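Long-range contacts in tryptophan halogenase superfamily (Brevundimonas sp. BAL3, PDB 6FRL), which is a flavin-dependent halogenase that prefers bromination over chlorination and probably acts on aromatic substrates: residues Ile88-Trp93 / Glu348-Thr353; Gly243-Cys248 / Phe396-Tyr401; Trp277-Pro282 / Gly290-Ser295. All blocks are in the same frame, centred on the assembly; numbering follows the deposited sequence.

Contact 1 (Ile88-Trp93 / Glu348-Thr353); sequences IRFLDW and EPLEST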
loop_
_atom_site.group_PDB
_atom_site.type_symbol
_atom_site.label_atom_id
_atom_site.label_comp_id
_atom_site.label_asym_id
_atom_site.label_seq_id
_atom_site.Cartn_x
_atom_site.Cartn_y
_atom_site.Cartn_z
ATOM N N ILE B 88 -0.386 -0.777 24.364
ATOM C CA ILE B 88 -0.451 -1.962 25.241
ATOM C C ILE B 88 0.871 -2.146 25.931
ATOM O O ILE B 88 1.929 -1.981 25.312
ATOM C CB ILE B 88 -0.741 -3.250 24.451
ATOM C CG1 ILE B 88 -2.048 -3.116 23.671
ATOM C CG2 ILE B 88 -0.764 -4.481 25.366
ATOM C CD1 ILE B 88 -2.313 -4.297 22.735
ATOM N N ARG B 89 0.818 -2.499 27.210
ATOM C CA ARG B 89 2.026 -2.672 28.005
ATOM C C ARG B 89 2.336 -4.147 28.252
ATOM O O ARG B 89 1.560 -4.829 28.893
ATOM C CB ARG B 89 1.878 -1.915 29.308
ATOM C CG ARG B 89 3.177 -1.800 30.078
ATOM C CD ARG B 89 3.050 -0.797 31.189
ATOM N NE ARG B 89 4.332 -0.578 31.855
ATOM C CZ ARG B 89 4.613 0.453 32.649
ATOM N NH1 ARG B 89 3.708 1.378 32.919
ATOM N NH2 ARG B 89 5.822 0.555 33.187
ATOM N N PHE B 90 3.456 -4.623 27.711
ATOM C CA PHE B 90 3.865 -6.044 27.802
ATOM C C PHE B 90 4.846 -6.242 28.967
ATOM O O PHE B 90 5.952 -5.658 28.979
ATOM C CB PHE B 90 4.477 -6.525 26.483
ATOM C CG PHE B 90 3.472 -6.643 25.382
ATOM C CD1 PHE B 90 2.690 -7.762 25.263
ATOM C CD2 PHE B 90 3.242 -5.583 24.507
ATOM C CE1 PHE B 90 1.706 -7.839 24.286
ATOM C CE2 PHE B 90 2.273 -5.672 23.521
ATOM C CZ PHE B 90 1.506 -6.796 23.405
ATOM N N LEU B 91 4.407 -7.032 29.956
ATOM C CA LEU B 91 5.147 -7.274 31.204
ATOM C C LEU B 91 5.560 -8.720 31.281
ATOM O O LEU B 91 4.740 -9.619 30.991
ATOM C CB LEU B 91 4.302 -6.903 32.431
ATOM C CG LEU B 91 3.896 -5.420 32.476
ATOM C CD1 LEU B 91 2.896 -5.112 33.575
ATOM C CD2 LEU B 91 5.135 -4.549 32.604
ATOM N N ASP B 92 6.848 -8.919 31.592
ATOM C CA ASP B 92 7.447 -10.235 31.877
ATOM C C ASP B 92 7.524 -11.206 30.676
ATOM O O ASP B 92 7.619 -12.408 30.907
ATOM C CB ASP B 92 6.767 -10.943 33.087
ATOM C CG ASP B 92 6.724 -10.072 34.352
ATOM O OD1 ASP B 92 7.573 -9.166 34.575
ATOM O OD2 ASP B 92 5.824 -10.298 35.156
ATOM N N TRP B 93 7.511 -10.719 29.424
ATOM C CA TRP B 93 7.645 -11.626 28.242
ATOM C C TRP B 93 9.107 -12.015 27.970
ATOM O O TRP B 93 9.379 -13.003 27.276
ATOM C CB TRP B 93 6.984 -11.041 26.965
ATOM C CG TRP B 93 5.485 -11.031 27.027
ATOM C CD1 TRP B 93 4.702 -10.279 27.875
ATOM C CD2 TRP B 93 4.578 -11.841 26.259
ATOM N NE1 TRP B 93 3.366 -10.573 27.667
ATOM C CE2 TRP B 93 3.267 -11.527 26.690
ATOM C CE3 TRP B 93 4.743 -12.801 25.255
ATOM C CZ2 TRP B 93 2.142 -12.133 26.142
ATOM C CZ3 TRP B 93 3.612 -13.393 24.704
ATOM C CH2 TRP B 93 2.337 -13.061 25.145
ATOM N N GLU B 348 -7.069 -14.568 19.336
ATOM C CA GLU B 348 -7.002 -14.118 20.715
ATOM C C GLU B 348 -6.690 -12.614 20.808
ATOM O O GLU B 348 -6.001 -12.093 19.934
ATOM C CB GLU B 348 -5.919 -14.920 21.417
ATOM C CG GLU B 348 -4.509 -14.643 20.880
ATOM C CD GLU B 348 -3.477 -15.679 21.283
ATOM O OE1 GLU B 348 -2.734 -15.431 22.282
ATOM O OE2 GLU B 348 -3.390 -16.696 20.583
ATOM N N PRO B 349 -7.162 -11.913 21.867
ATOM C CA PRO B 349 -7.096 -10.430 21.954
ATOM C C PRO B 349 -5.766 -9.849 22.438
ATOM O O PRO B 349 -5.741 -8.842 23.192
ATOM C CB PRO B 349 -8.212 -10.090 22.958
ATOM C CG PRO B 349 -8.252 -11.276 23.865
ATOM C CD PRO B 349 -7.952 -12.475 22.987
ATOM N N LEU B 350 -4.668 -10.437 21.967
ATOM C CA LEU B 350 -3.336 -10.067 22.430
ATOM C C LEU B 350 -3.008 -8.657 21.970
ATOM O O LEU B 350 -2.317 -7.907 22.676
ATOM C CB LEU B 350 -2.275 -11.069 21.917
ATOM C CG LEU B 350 -0.811 -10.818 22.328
ATOM C CD1 LEU B 350 -0.640 -10.898 23.833
ATOM C CD2 LEU B 350 0.115 -11.837 21.668
ATOM N N GLU B 351 -3.478 -8.327 20.769
ATOM C CA GLU B 351 -3.271 -7.028 20.183
ATOM C C GLU B 351 -4.610 -6.336 19.838
ATOM O O GLU B 351 -4.688 -5.545 18.887
ATOM C CB GLU B 351 -2.277 -7.145 19.009
ATOM C CG GLU B 351 -0.822 -7.333 19.460
ATOM C CD GLU B 351 -0.064 -6.041 19.760
ATOM O OE1 GLU B 351 -0.624 -4.941 19.676
ATOM O OE2 GLU B 351 1.145 -6.122 20.080
ATOM N N SER B 352 -5.651 -6.623 20.629
ATOM C CA SER B 352 -6.900 -5.842 20.607
ATOM C C SER B 352 -7.528 -5.755 19.202
ATOM O O SER B 352 -7.797 -4.661 18.719
ATOM C CB SER B 352 -6.615 -4.400 21.105
ATOM O OG SER B 352 -5.963 -4.369 22.376
ATOM N N THR B 353 -7.738 -6.890 18.537
ATOM C CA THR B 353 -8.089 -6.859 17.112
ATOM C C THR B 353 -9.501 -7.285 16.751
ATOM O O THR B 353 -9.870 -7.196 15.600
ATOM C CB THR B 353 -7.117 -7.714 16.260
ATOM O OG1 THR B 353 -7.068 -9.040 16.791
ATOM C CG2 THR B 353 -5.701 -7.087 16.217
#
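Ile88, on strand 87-91, and Glu351, in the irregular loop 348-353, mark the nearest approach of the two backbones, their CA atoms 7.7 Å apart, so it is mostly side chains that bridge the gap. Three residues of 88-93 reach across: Ile88, Phe90 and Trp93. Ile88 brings its CD1 methyl up to three oxygens of the loop, 3.6 Å from Leu350 O, with OE1 of Glu351 and OG of Ser352 close by. One methyl of Leu350 touches both aromatic residues. Its CG stands opposite the backbone N (chi1 -180°), which carries CD1 to the edge of the Phe90 ring, near the ring plane, with Leu350 CD1 3.9 Å from Phe90 CE1. The same methyl meets Trp93 at CZ2, at 3.8 Å from Leu350 CD1. Trp93 in turn presents one face of its indole to Phe90 CD1, while Ile88 CG2 lies over a face of the Phe90 ring. Glu351 comes in crosswise to Phe90, its side chain bent at chi2 (-86°), and OE2 sits obliquely to the ring, 3.4 Å from Phe90 CZ. The carboxylate and ring planes are 41° apart. The carboxylate is gripped at both oxygens, OE2 by His400 NE2 and OE1 by His102 ND1, and Ser352 OG bonds to Lys85 NZ. Glu351 and Lys85 probably correspond to the active-site glutamate and lysine of related flavin-dependent halogenases, consistent with a place for this contact beside the active site. Strand 87-91 lies between strands 99-103 and 268-273, and Val270 of the latter touches Ile88, Phe90 and Leu350; helix 376-402 packs on the loop through Ile397 and His400.

Contact 2 (Gly243-Cys248 / Phe396-Tyr401); sequences GRWLPC and FIILHY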
loop_
_atom_site.group_PDB
_atom_site.type_symbol
_atom_site.label_atom_id
_atom_site.label_comp_id
_atom_site.label_asym_id
_atom_site.label_seq_id
_atom_site.Cartn_x
_atom_site.Cartn_y
_atom_site.Cartn_z
ATOM N N GLY B 243 -4.707 -23.725 15.436
ATOM C CA GLY B 243 -4.158 -24.174 16.733
ATOM C C GLY B 243 -2.731 -24.697 16.613
ATOM O O GLY B 243 -1.953 -24.588 17.532
ATOM N N ARG B 244 -2.393 -25.236 15.452
ATOM C CA ARG B 244 -1.037 -25.665 15.146
ATOM C C ARG B 244 0.000 -24.526 15.258
ATOM O O ARG B 244 1.104 -24.767 15.749
ATOM C CB ARG B 244 -0.995 -26.330 13.758
ATOM C CG ARG B 244 -1.054 -25.357 12.593
ATOM C CD ARG B 244 -1.559 -25.886 11.288
ATOM N NE ARG B 244 -0.545 -25.770 10.240
ATOM C CZ ARG B 244 -0.783 -25.701 8.925
ATOM N NH1 ARG B 244 -2.033 -25.724 8.424
ATOM N NH2 ARG B 244 0.255 -25.613 8.084
ATOM N N TRP B 245 -0.357 -23.307 14.832
ATOM C CA TRP B 245 0.545 -22.155 14.939
ATOM C C TRP B 245 0.505 -21.457 16.306
ATOM O O TRP B 245 1.476 -20.832 16.683
ATOM C CB TRP B 245 0.223 -21.087 13.898
ATOM C CG TRP B 245 0.227 -21.501 12.475
ATOM C CD1 TRP B 245 -0.822 -21.420 11.608
ATOM C CD2 TRP B 245 1.318 -22.029 11.735
ATOM N NE1 TRP B 245 -0.450 -21.880 10.372
ATOM C CE2 TRP B 245 0.864 -22.250 10.417
ATOM C CE3 TRP B 245 2.631 -22.343 12.051
ATOM C CZ2 TRP B 245 1.689 -22.759 9.410
ATOM C CZ3 TRP B 245 3.451 -22.852 11.058
ATOM C CH2 TRP B 245 2.980 -23.050 9.749
ATOM N N LEU B 246 -0.622 -21.520 17.023
ATOM C CA LEU B 246 -0.810 -20.765 18.272
ATOM C C LEU B 246 -1.106 -21.734 19.401
ATOM O O LEU B 246 -2.078 -22.478 19.312
ATOM C CB LEU B 246 -1.964 -19.770 18.102
ATOM C CG LEU B 246 -1.636 -18.653 17.103
ATOM C CD1 LEU B 246 -2.864 -18.060 16.434
ATOM C CD2 LEU B 246 -0.829 -17.559 17.769
ATOM N N PRO B 247 -0.276 -21.746 20.461
ATOM C CA PRO B 247 -0.450 -22.780 21.497
ATOM C C PRO B 247 -1.759 -22.675 22.296
ATOM O O PRO B 247 -2.455 -23.686 22.472
ATOM C CB PRO B 247 0.745 -22.556 22.422
ATOM C CG PRO B 247 1.120 -21.121 22.254
ATOM C CD PRO B 247 0.750 -20.752 20.836
ATOM N N CYS B 248 -2.098 -21.463 22.746
ATOM C CA CYS B 248 -3.180 -21.277 23.697
ATOM C C CYS B 248 -4.537 -21.664 23.089
ATOM O O CYS B 248 -4.811 -21.420 21.899
ATOM C CB CYS B 248 -3.181 -19.862 24.249
ATOM S SG CYS B 248 -1.680 -19.485 25.187
ATOM N N PHE B 396 1.499 -11.381 13.100
ATOM C CA PHE B 396 1.888 -10.434 14.145
ATOM C C PHE B 396 1.728 -11.040 15.532
ATOM O O PHE B 396 2.625 -10.887 16.366
ATOM C CB PHE B 396 1.096 -9.117 14.016
ATOM C CG PHE B 396 1.593 -7.999 14.893
ATOM C CD1 PHE B 396 2.903 -7.544 14.778
ATOM C CD2 PHE B 396 0.739 -7.352 15.784
ATOM C CE1 PHE B 396 3.365 -6.482 15.580
ATOM C CE2 PHE B 396 1.192 -6.303 16.577
ATOM C CZ PHE B 396 2.519 -5.873 16.472
ATOM N N ILE B 397 0.601 -11.736 15.778
ATOM C CA ILE B 397 0.371 -12.391 17.088
ATOM C C ILE B 397 1.436 -13.481 17.369
ATOM O O ILE B 397 2.039 -13.512 18.430
ATOM C CB ILE B 397 -1.073 -12.953 17.211
ATOM C CG1 ILE B 397 -2.054 -11.771 17.298
ATOM C CG2 ILE B 397 -1.208 -13.844 18.446
ATOM C CD1 ILE B 397 -3.500 -12.108 17.032
ATOM N N ILE B 398 1.670 -14.348 16.393
ATOM C CA ILE B 398 2.695 -15.384 16.493
ATOM C C ILE B 398 4.070 -14.835 16.953
ATOM O O ILE B 398 4.698 -15.394 17.877
ATOM C CB ILE B 398 2.846 -16.121 15.137
ATOM C CG1 ILE B 398 1.630 -17.018 14.911
ATOM C CG2 ILE B 398 4.129 -16.968 15.117
ATOM C CD1 ILE B 398 1.509 -17.553 13.508
ATOM N N LEU B 399 4.514 -13.748 16.314
ATOM C CA LEU B 399 5.807 -13.125 16.614
ATOM C C LEU B 399 6.041 -12.911 18.099
ATOM O O LEU B 399 7.176 -13.103 18.564
ATOM C CB LEU B 399 5.982 -11.776 15.867
ATOM C CG LEU B 399 7.367 -11.131 15.965
ATOM C CD1 LEU B 399 8.425 -11.993 15.304
ATOM C CD2 LEU B 399 7.392 -9.746 15.378
ATOM N N HIS B 400 4.995 -12.499 18.825
ATOM C CA HIS B 400 5.097 -12.192 20.255
ATOM C C HIS B 400 5.571 -13.455 21.050
ATOM O O HIS B 400 6.424 -13.386 21.968
ATOM C CB HIS B 400 3.756 -11.707 20.818
ATOM C CG HIS B 400 3.289 -10.359 20.328
ATOM N ND1 HIS B 400 2.868 -10.132 19.034
ATOM C CD2 HIS B 400 3.070 -9.188 21.000
ATOM C CE1 HIS B 400 2.444 -8.881 18.917
ATOM N NE2 HIS B 400 2.557 -8.287 20.095
ATOM N N TYR B 401 5.020 -14.601 20.687
ATOM C CA TYR B 401 5.401 -15.862 21.321
ATOM C C TYR B 401 6.786 -16.329 20.844
ATOM O O TYR B 401 7.620 -16.744 21.641
ATOM C CB TYR B 401 4.374 -16.965 20.996
ATOM C CG TYR B 401 3.010 -16.800 21.626
ATOM C CD1 TYR B 401 2.813 -17.062 22.993
ATOM C CD2 TYR B 401 1.891 -16.423 20.864
ATOM C CE1 TYR B 401 1.557 -16.914 23.576
ATOM C CE2 TYR B 401 0.633 -16.291 21.446
ATOM C CZ TYR B 401 0.474 -16.540 22.796
ATOM O OH TYR B 401 -0.756 -16.453 23.397
#
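Tyr401, Leu246 and Ile398 carry most of a loop-on-helix interface in the tryptophan halogenase fold, in which the irregular segment 243-248, leading into strand 250-257, lies against the last turns of the long helix 376-402; a Cys sulfur-aromatic contact closes one end. The backbones are nearest at Leu246 and Ile398, whose CA atoms are 6.7 Å apart. Leu246 reaches the helix with one branch. Its CG is turned beside the backbone N (chi1 -67°), and CD2 enters the angle between two successive isoleucines, 3.8 Å from Ile397 CG2 and 3.8 Å from Ile398 CG1, crossing both side chains at about a right angle. One helical turn further on, the Tyr401 ring meets the same methyl obliquely, with its CE2 4.2 Å from Leu246 CD2. Ile397, Ile398 and Tyr401 thus form a continuous apolar strip along the helix that receives a single leucine branch. Ile398 continues the strip toward Trp245: its CD1 touches the side-chain stem of Trp245, 3.8 Å from CB, and it also packs on Pro421 and Leu424. Pro247 lies over one face of the Tyr401 ring, its CG 4.4 Å from CE1, and rests in addition on Phe411 and Cys415 of helix 410-417. The interface is mainly apolar; its polar groups, the phenol hydroxyl and the Cys248 thiol, lie together at one end. That hydroxyl is bonded outside the two segments, to Glu348 OE1 in the loop preceding helix 354-367, which fixes the position of the hydroxyl end of the side chain against that loop. The Cys248 sulfur approaches the ring obliquely, 59° from its normal, and meets the hydroxyl end of the side chain, with SG 3.6 Å from Tyr401 OH.

Contact 3 (Trp277-Pro282 / Gly290-Ser295); sequences WQWGIP and GLVFSS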
loop_
_atom_site.group_PDB
_atom_site.type_symbol
_atom_site.label_atom_id
_atom_site.label_comp_id
_atom_site.label_asym_id
_atom_site.label_seq_id
_atom_site.Cartn_x
_atom_site.Cartn_y
_atom_site.Cartn_z
ATOM N N TRP B 277 -1.036 -15.878 29.173
ATOM C CA TRP B 277 -0.937 -14.466 29.548
ATOM C C TRP B 277 -2.255 -13.856 30.080
ATOM O O TRP B 277 -3.346 -14.291 29.753
ATOM C CB TRP B 277 -0.391 -13.657 28.340
ATOM C CG TRP B 277 -1.211 -13.788 27.106
ATOM C CD1 TRP B 277 -1.093 -14.742 26.142
ATOM C CD2 TRP B 277 -2.288 -12.941 26.702
ATOM N NE1 TRP B 277 -2.043 -14.549 25.146
ATOM C CE2 TRP B 277 -2.800 -13.458 25.477
ATOM C CE3 TRP B 277 -2.886 -11.808 27.258
ATOM C CZ2 TRP B 277 -3.859 -12.871 24.799
ATOM C CZ3 TRP B 277 -3.945 -11.224 26.579
ATOM C CH2 TRP B 277 -4.431 -11.770 25.361
ATOM N N GLN B 278 -2.110 -12.821 30.893
ATOM C CA GLN B 278 -3.206 -12.148 31.548
ATOM C C GLN B 278 -3.437 -10.758 30.936
ATOM O O GLN B 278 -2.489 -10.014 30.655
ATOM C CB GLN B 278 -2.898 -12.018 33.052
ATOM C CG GLN B 278 -3.886 -11.193 33.895
ATOM C CD GLN B 278 -3.444 -11.047 35.339
ATOM O OE1 GLN B 278 -2.459 -11.645 35.768
ATOM N NE2 GLN B 278 -4.184 -10.265 36.108
ATOM N N TRP B 279 -4.710 -10.403 30.772
ATOM C CA TRP B 279 -5.083 -9.084 30.303
ATOM C C TRP B 279 -5.722 -8.235 31.428
ATOM O O TRP B 279 -6.255 -8.760 32.429
ATOM C CB TRP B 279 -5.975 -9.223 29.066
ATOM C CG TRP B 279 -7.460 -9.470 29.270
ATOM C CD1 TRP B 279 -8.413 -8.559 29.696
ATOM C CD2 TRP B 279 -8.175 -10.669 28.938
ATOM N NE1 TRP B 279 -9.657 -9.138 29.675
ATOM C CE2 TRP B 279 -9.547 -10.429 29.218
ATOM C CE3 TRP B 279 -7.792 -11.922 28.441
ATOM C CZ2 TRP B 279 -10.537 -11.402 29.021
ATOM C CZ3 TRP B 279 -8.774 -12.897 28.241
ATOM C CH2 TRP B 279 -10.141 -12.625 28.530
ATOM N N GLY B 280 -5.647 -6.924 31.246
ATOM C CA GLY B 280 -6.148 -5.975 32.214
ATOM C C GLY B 280 -6.606 -4.713 31.520
ATOM O O GLY B 280 -5.790 -3.885 31.159
ATOM N N ILE B 281 -7.919 -4.583 31.346
ATOM C CA ILE B 281 -8.511 -3.542 30.537
ATOM C C ILE B 281 -9.283 -2.591 31.457
ATOM O O ILE B 281 -10.332 -2.944 31.984
ATOM C CB ILE B 281 -9.387 -4.193 29.457
ATOM C CG1 ILE B 281 -8.452 -4.987 28.504
ATOM C CG2 ILE B 281 -10.244 -3.136 28.728
ATOM C CD1 ILE B 281 -9.124 -5.668 27.328
ATOM N N PRO B 282 -8.729 -1.392 31.699
ATOM C CA PRO B 282 -9.355 -0.510 32.663
ATOM C C PRO B 282 -10.512 0.309 32.077
ATOM O O PRO B 282 -10.337 1.001 31.075
ATOM C CB PRO B 282 -8.214 0.408 33.065
ATOM C CG PRO B 282 -7.267 0.414 31.918
ATOM C CD PRO B 282 -7.482 -0.827 31.129
ATOM N N GLY B 290 -8.564 -11.144 32.456
ATOM C CA GLY B 290 -8.570 -12.519 31.960
ATOM C C GLY B 290 -7.206 -13.193 31.857
ATOM O O GLY B 290 -6.175 -12.555 31.969
ATOM N N LEU B 291 -7.232 -14.500 31.673
ATOM C CA LEU B 291 -6.058 -15.282 31.414
ATOM C C LEU B 291 -6.346 -16.117 30.177
ATOM O O LEU B 291 -7.349 -16.849 30.127
ATOM C CB LEU B 291 -5.726 -16.204 32.597
ATOM C CG LEU B 291 -4.307 -16.814 32.564
ATOM C CD1 LEU B 291 -3.330 -15.920 33.320
ATOM C CD2 LEU B 291 -4.263 -18.240 33.113
ATOM N N VAL B 292 -5.466 -15.982 29.182
ATOM C CA VAL B 292 -5.414 -16.873 28.007
ATOM C C VAL B 292 -4.313 -17.908 28.262
ATOM O O VAL B 292 -3.232 -17.526 28.683
ATOM C CB VAL B 292 -5.053 -16.065 26.733
ATOM C CG1 VAL B 292 -4.803 -16.997 25.533
ATOM C CG2 VAL B 292 -6.138 -15.028 26.449
ATOM N N PHE B 293 -4.555 -19.190 27.992
ATOM C CA PHE B 293 -3.564 -20.219 28.356
ATOM C C PHE B 293 -3.719 -21.544 27.601
ATOM O O PHE B 293 -4.730 -21.783 26.928
ATOM C CB PHE B 293 -3.635 -20.473 29.864
ATOM C CG PHE B 293 -4.943 -21.059 30.311
ATOM C CD1 PHE B 293 -6.044 -20.243 30.548
ATOM C CD2 PHE B 293 -5.082 -22.438 30.465
ATOM C CE1 PHE B 293 -7.252 -20.794 30.939
ATOM C CE2 PHE B 293 -6.286 -23.005 30.851
ATOM C CZ PHE B 293 -7.373 -22.180 31.099
ATOM N N SER B 294 -2.697 -22.403 27.737
ATOM C CA SER B 294 -2.701 -23.791 27.169
ATOM C C SER B 294 -3.201 -24.827 28.190
ATOM O O SER B 294 -2.533 -25.074 29.177
ATOM C CB SER B 294 -1.295 -24.189 26.697
ATOM O OG SER B 294 -1.245 -25.538 26.241
ATOM N N SER B 295 -4.361 -25.440 27.947
ATOM C CA SER B 295 -4.917 -26.449 28.885
ATOM C C SER B 295 -4.008 -27.689 28.984
ATOM O O SER B 295 -3.919 -28.307 30.039
ATOM C CB SER B 295 -6.380 -26.823 28.563
ATOM O OG SER B 295 -6.504 -27.536 27.356
#
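Trp277 pairs with Val292 at the start of an antiparallel beta hairpin, whose strand axes approach to 4.6 Å and run at 153° to each other. The pair is hydrogen-bonded in both directions: Trp277 N gives to Val292 O at 2.8 Å, and Val292 N returns a bond to Trp277 O. The Trp277 CG sits between the backbone N and the carbonyl carbon (chi1 57°), which lays the indole alongside Val292, so that Val292 CG2 makes a CH-pi contact over the six-membered ring, 3.9 Å from its centroid. The indole NE1 is bonded to Glu348 OE1. Gln278 follows as the non-hydrogen-bonded partner of Leu291, with its CA-H directed at Gly290 O, CA to O 3.0 Å; its amide turns away to Arg273 and His310. Trp279 then closes a second hydrogen-bonded pair, N to Gly290 O at 2.9 Å, with a weak return bond from Gly290 N to Trp279 O. Its indole lies flat on Gly290: the glycine CA stands 3.4 Å from the centroid of the six-membered ring and only 5° off its normal, a contact open to the ring because no side chain intervenes. Val292 CG2 reaches the edge of the same ring. In the sheet, strand 276-282 runs between 268-273 and 286-293, bonded to Thr271 and Arg269, and 286-293 continues to strand 250-257. Leu291 faces helix 300-307, whereas Trp277 and Val292 face the loops holding Leu350 and Cys248.

All three contacts are buried, but they differ in chemistry. Contact 3 is the one built on backbone bonds, joining adjacent strands of the mixed sheet; contact 1 sets a loop on another strand of that sheet, and contact 2 sets a loop on helix 376-402, both without hydrogen bonds between their segments and mainly through side chains. Contact 1 is the nearest to the centre of the chain, about 10 Å between centres, against about 15 Å for the other two, and it brings a carboxylate among apolar groups, while contact 2 is mainly aliphatic and aromatic. Loop 348-353 connects the three: it touches the helix of contact 2 and, through Leu350, the Trp277 ring of contact 3. Cys248 of contact 2 also packs on Val292.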